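Local coordinates for XC6422 protein (Xanthomonas campestris, PDB 2FUK) that is a small serine alpha/beta-hydrolase that lacks a lid and probably hydrolyses its substrates through a nucleophilic serine, at residues Thr39-His44 with Asp95-Val100; Glu102-Gln107 with Asp111-Ala116. All coordinates share one frame; numbering follows the deposited sequence.

Overall arrangement
Both interactions fasten helix 92-107 to the central sheet of the alpha/beta-hydrolase fold, and their centres lie about 8 Å apart. Interaction 1 sets the middle turns of the helix on strand 38-43; interaction 2 sets its last turns on strand 112-118, the strand that directly follows the helix. These two strands are parallel neighbours, joined at Cys43 N and Ala116 O (2.9 Å, a probable hydrogen bond). Both segments of interaction 1 precede those of interaction 2 in the sequence. One helix thus packs along two adjacent strands, running nearly antiparallel to strand 38-43. Interaction 1 reaches the probable nucleophile elbow (Gly117, Ser119, Gly121) through Cys43, while interaction 2 lies toward the other end of strand 112-118.

Interaction 1. Residues Thr39-His44 with Asp95-Val100; sequences TAIVCH and DDLRAV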
# COMPACT_ATOMS: atom_id res chain seq x y z
N THR A 39 14.87 -11.65 3.37
CA THR A 39 15.09 -10.43 4.13
C THR A 39 15.80 -9.52 3.14
O THR A 39 16.74 -9.95 2.47
CB THR A 39 16.01 -10.64 5.36
OG1 THR A 39 15.35 -11.45 6.34
CG2 THR A 39 16.33 -9.29 6.02
N ALA A 40 15.32 -8.29 3.02
CA ALA A 40 15.91 -7.34 2.09
C ALA A 40 16.49 -6.15 2.85
O ALA A 40 15.97 -5.75 3.88
CB ALA A 40 14.86 -6.85 1.11
N ILE A 41 17.59 -5.61 2.33
CA ILE A 41 18.22 -4.44 2.92
C ILE A 41 18.08 -3.33 1.89
O ILE A 41 18.36 -3.54 0.71
CB ILE A 41 19.72 -4.66 3.20
CG1 ILE A 41 19.90 -5.81 4.19
CG2 ILE A 41 20.34 -3.39 3.79
CD1 ILE A 41 21.35 -6.23 4.39
N VAL A 42 17.62 -2.16 2.33
CA VAL A 42 17.42 -1.02 1.44
C VAL A 42 18.39 0.10 1.82
O VAL A 42 18.39 0.58 2.95
CB VAL A 42 15.97 -0.48 1.54
CG1 VAL A 42 15.77 0.69 0.58
CG2 VAL A 42 14.98 -1.60 1.23
N CYS A 43 19.22 0.52 0.85
CA CYS A 43 20.22 1.56 1.07
C CYS A 43 19.73 2.95 0.64
O CYS A 43 19.07 3.09 -0.40
CB CYS A 43 21.50 1.22 0.32
SG CYS A 43 22.25 -0.38 0.79
N HIS A 44 20.07 3.96 1.43
CA HIS A 44 19.63 5.33 1.17
C HIS A 44 20.55 6.17 0.27
O HIS A 44 21.69 5.81 -0.01
CB HIS A 44 19.40 6.05 2.52
CG HIS A 44 20.65 6.40 3.26
ND1 HIS A 44 21.00 5.82 4.46
CD2 HIS A 44 21.62 7.31 2.98
CE1 HIS A 44 22.13 6.35 4.88
NE2 HIS A 44 22.53 7.26 4.01
N ASP A 95 31.35 -1.40 3.14
CA ASP A 95 31.70 -2.19 4.31
C ASP A 95 30.58 -2.10 5.33
O ASP A 95 30.31 -3.07 6.04
CB ASP A 95 33.02 -1.71 4.92
CG ASP A 95 34.17 -1.77 3.93
OD1 ASP A 95 34.18 -2.68 3.08
OD2 ASP A 95 35.08 -0.91 4.02
N ASP A 96 29.93 -0.94 5.42
CA ASP A 96 28.81 -0.76 6.35
C ASP A 96 27.70 -1.72 5.93
O ASP A 96 27.09 -2.40 6.76
CB ASP A 96 28.25 0.66 6.30
CG ASP A 96 29.21 1.70 6.83
OD1 ASP A 96 30.09 1.35 7.64
OD2 ASP A 96 29.07 2.88 6.44
N LEU A 97 27.44 -1.76 4.62
CA LEU A 97 26.42 -2.64 4.07
C LEU A 97 26.77 -4.10 4.38
O LEU A 97 25.89 -4.89 4.72
CB LEU A 97 26.31 -2.44 2.55
CG LEU A 97 24.95 -2.53 1.85
CD1 LEU A 97 25.19 -2.93 0.41
CD2 LEU A 97 24.00 -3.50 2.53
N ARG A 98 28.05 -4.45 4.25
CA ARG A 98 28.46 -5.83 4.52
C ARG A 98 28.18 -6.22 5.97
O ARG A 98 27.78 -7.35 6.24
CB ARG A 98 29.96 -6.04 4.22
CG ARG A 98 30.43 -7.46 4.57
CD ARG A 98 31.56 -7.96 3.67
NE ARG A 98 32.86 -7.37 3.96
CZ ARG A 98 33.57 -7.61 5.06
NH1 ARG A 98 33.10 -8.44 5.99
NH2 ARG A 98 34.76 -7.06 5.22
N ALA A 99 28.40 -5.29 6.90
CA ALA A 99 28.16 -5.57 8.31
C ALA A 99 26.68 -5.88 8.55
O ALA A 99 26.33 -6.77 9.32
CB ALA A 99 28.58 -4.38 9.16
N VAL A 100 25.82 -5.13 7.87
CA VAL A 100 24.39 -5.33 8.01
C VAL A 100 24.02 -6.67 7.37
O VAL A 100 23.28 -7.46 7.95
CB VAL A 100 23.60 -4.18 7.35
CG1 VAL A 100 22.09 -4.39 7.54
CG2 VAL A 100 24.01 -2.85 7.97
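Strand 39-43 and helix 95-100 run nearly antiparallel, their N-to-C directions 158° apart, with 10.3 Å between the axes of the two short segments at closest approach. Ile41 and Cys43, two residues apart and therefore on the same side of the strand, both point their CB atoms at the helix, and all four touching side chains are buried. Ile41 divides its branches between two helix residues: CG2 lies 3.9 Å from Leu97 CD2, while CD1 reaches Val100 CG1 at 3.7 Å. With chi1 at -61°, CG1 stands opposite the carbonyl carbon, and the nearly extended chi2 carries CD1 on to the valine. A beta-branched residue suits the strand and here offers a methyl to each partner. The helix is the connection of a beta-alpha-beta crossover from strand 71-75 to the parallel strand 112-118, and it passes over strand 38-43, which lies between them in the alpha/beta-hydrolase sheet. Cys43 meets the fork of Leu97, its SG 3.6 Å from CG and 3.9 Å from CD1; the small, polarisable thiol fits against a branched aliphatic group. Leu97 leaves the helix flank with an unusual chi1 of -144°, and its branched tip swings in to meet both strand residues. Val100 extends this apolar layer to Val73 and Phe75 of strand 71-75, while Cys43 also borders the probable nucleophile elbow.

Interaction 2. Residues Glu102-Gln107 with Asp111-Ala116; sequences EWVRAQ and DTLWLA
Arg105 and Leu113 make the main contact between the end of helix 92-107 and strand 112-118, their side chains crossing at about a right angle. From the CB of Arg105, CG turns opposite the carbonyl carbon (chi1 -82°), and the chain then runs extended through CD to NE. There it meets the leucine: Arg105 NE lies 4.1 Å from Leu113 CB, and CZ is 3.8 Å from Leu113 CD2. That methyl sits 3.7 Å above the guanidinium plane, over its centre, against the flat face, which leaves the in-plane N-H groups available for hydrogen bonds. Arg105 NH1 also passes 3.9 Å from Leu113 CB. NH2 makes a hydrogen bond to Leu132 O, and NH1 a weak one to Glu133 O. Arginine thus suits this partly exposed edge: its flat face packs on leucine while its N-H groups bond to backbone carbonyls. The other leucine branch, CD1, lies 4.2 Å from CG1 of Val104, a compact beta-branched neighbour. Leu113 thus meets two consecutive residues of the helix, one with each methyl. The contact belongs to the second half of the beta-alpha-beta crossover, the step from helix to strand 112-118, with Val104 touching Thr39 of strand 38-43 and Arg105 reaching the end of helix 120-132.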
# COMPACT_ATOMS: atom_id res chain seq x y z
N GLU A 102 25.87 -9.31 6.87
CA GLU A 102 26.38 -10.44 7.64
C GLU A 102 25.57 -10.69 8.91
O GLU A 102 25.42 -11.83 9.35
CB GLU A 102 27.87 -10.24 7.98
CG GLU A 102 28.76 -10.26 6.73
CD GLU A 102 30.25 -10.18 7.04
OE1 GLU A 102 30.62 -9.77 8.16
OE2 GLU A 102 31.05 -10.53 6.15
N TRP A 103 25.04 -9.61 9.50
CA TRP A 103 24.22 -9.74 10.70
C TRP A 103 22.89 -10.40 10.31
O TRP A 103 22.38 -11.27 11.01
CB TRP A 103 23.97 -8.35 11.32
CG TRP A 103 22.98 -8.35 12.45
CD1 TRP A 103 23.15 -8.88 13.70
CD2 TRP A 103 21.65 -7.81 12.42
NE1 TRP A 103 22.01 -8.71 14.45
CE2 TRP A 103 21.07 -8.05 13.68
CE3 TRP A 103 20.90 -7.15 11.44
CZ2 TRP A 103 19.77 -7.66 14.00
CZ3 TRP A 103 19.60 -6.76 11.76
CH2 TRP A 103 19.05 -7.01 13.03
N VAL A 104 22.33 -9.97 9.19
CA VAL A 104 21.08 -10.54 8.70
C VAL A 104 21.22 -12.04 8.45
O VAL A 104 20.41 -12.84 8.92
CB VAL A 104 20.63 -9.85 7.39
CG1 VAL A 104 19.48 -10.61 6.75
CG2 VAL A 104 20.20 -8.41 7.68
N ARG A 105 22.26 -12.42 7.71
CA ARG A 105 22.47 -13.82 7.38
C ARG A 105 22.74 -14.69 8.60
O ARG A 105 22.44 -15.88 8.59
CB ARG A 105 23.62 -13.95 6.37
CG ARG A 105 23.16 -13.70 4.95
CD ARG A 105 24.30 -13.71 3.94
NE ARG A 105 23.77 -13.82 2.58
CZ ARG A 105 24.36 -13.31 1.51
NH1 ARG A 105 23.79 -13.46 0.32
NH2 ARG A 105 25.50 -12.63 1.62
N ALA A 106 23.31 -14.10 9.65
CA ALA A 106 23.60 -14.84 10.86
C ALA A 106 22.33 -15.04 11.67
O ALA A 106 22.10 -16.12 12.23
CB ALA A 106 24.65 -14.10 11.70
N GLN A 107 21.51 -14.00 11.73
CA GLN A 107 20.27 -14.04 12.49
C GLN A 107 19.12 -14.75 11.77
O GLN A 107 18.20 -15.25 12.41
CB GLN A 107 19.84 -12.61 12.83
CG GLN A 107 20.80 -11.89 13.76
CD GLN A 107 20.63 -12.31 15.20
OE1 GLN A 107 21.61 -12.47 15.93
NE2 GLN A 107 19.38 -12.50 15.63
N ASP A 111 16.87 -17.70 5.44
CA ASP A 111 16.33 -16.73 4.47
C ASP A 111 17.34 -16.49 3.37
O ASP A 111 18.52 -16.81 3.52
CB ASP A 111 16.11 -15.35 5.12
CG ASP A 111 14.83 -15.26 5.91
OD1 ASP A 111 14.12 -16.27 6.04
OD2 ASP A 111 14.56 -14.15 6.42
N THR A 112 16.87 -15.92 2.26
CA THR A 112 17.78 -15.54 1.19
C THR A 112 17.88 -14.02 1.32
O THR A 112 17.07 -13.40 2.01
CB THR A 112 17.27 -15.93 -0.21
OG1 THR A 112 15.88 -15.62 -0.34
CG2 THR A 112 17.50 -17.42 -0.46
N LEU A 113 18.86 -13.43 0.67
CA LEU A 113 19.06 -11.99 0.77
C LEU A 113 18.79 -11.17 -0.48
O LEU A 113 19.30 -11.48 -1.57
CB LEU A 113 20.48 -11.71 1.25
CG LEU A 113 20.86 -10.24 1.42
CD1 LEU A 113 20.20 -9.68 2.67
CD2 LEU A 113 22.37 -10.12 1.52
N TRP A 114 18.00 -10.12 -0.32
CA TRP A 114 17.71 -9.21 -1.42
C TRP A 114 18.33 -7.86 -1.05
O TRP A 114 18.33 -7.48 0.11
CB TRP A 114 16.20 -9.03 -1.60
CG TRP A 114 15.51 -10.18 -2.29
CD1 TRP A 114 15.91 -11.48 -2.33
CD2 TRP A 114 14.25 -10.12 -2.96
NE1 TRP A 114 14.96 -12.25 -2.97
CE2 TRP A 114 13.94 -11.44 -3.38
CE3 TRP A 114 13.35 -9.09 -3.26
CZ2 TRP A 114 12.75 -11.75 -4.06
CZ3 TRP A 114 12.18 -9.40 -3.94
CH2 TRP A 114 11.89 -10.72 -4.34
N LEU A 115 18.87 -7.16 -2.04
CA LEU A 115 19.46 -5.85 -1.82
C LEU A 115 18.78 -4.84 -2.73
O LEU A 115 18.44 -5.16 -3.87
CB LEU A 115 20.97 -5.87 -2.11
CG LEU A 115 21.90 -6.68 -1.21
CD1 LEU A 115 23.35 -6.52 -1.70
CD2 LEU A 115 21.77 -6.22 0.22
N ALA A 116 18.58 -3.64 -2.22
CA ALA A 116 17.97 -2.58 -3.01
C ALA A 116 18.59 -1.27 -2.56
O ALA A 116 19.11 -1.16 -1.45
CB ALA A 116 16.45 -2.54 -2.79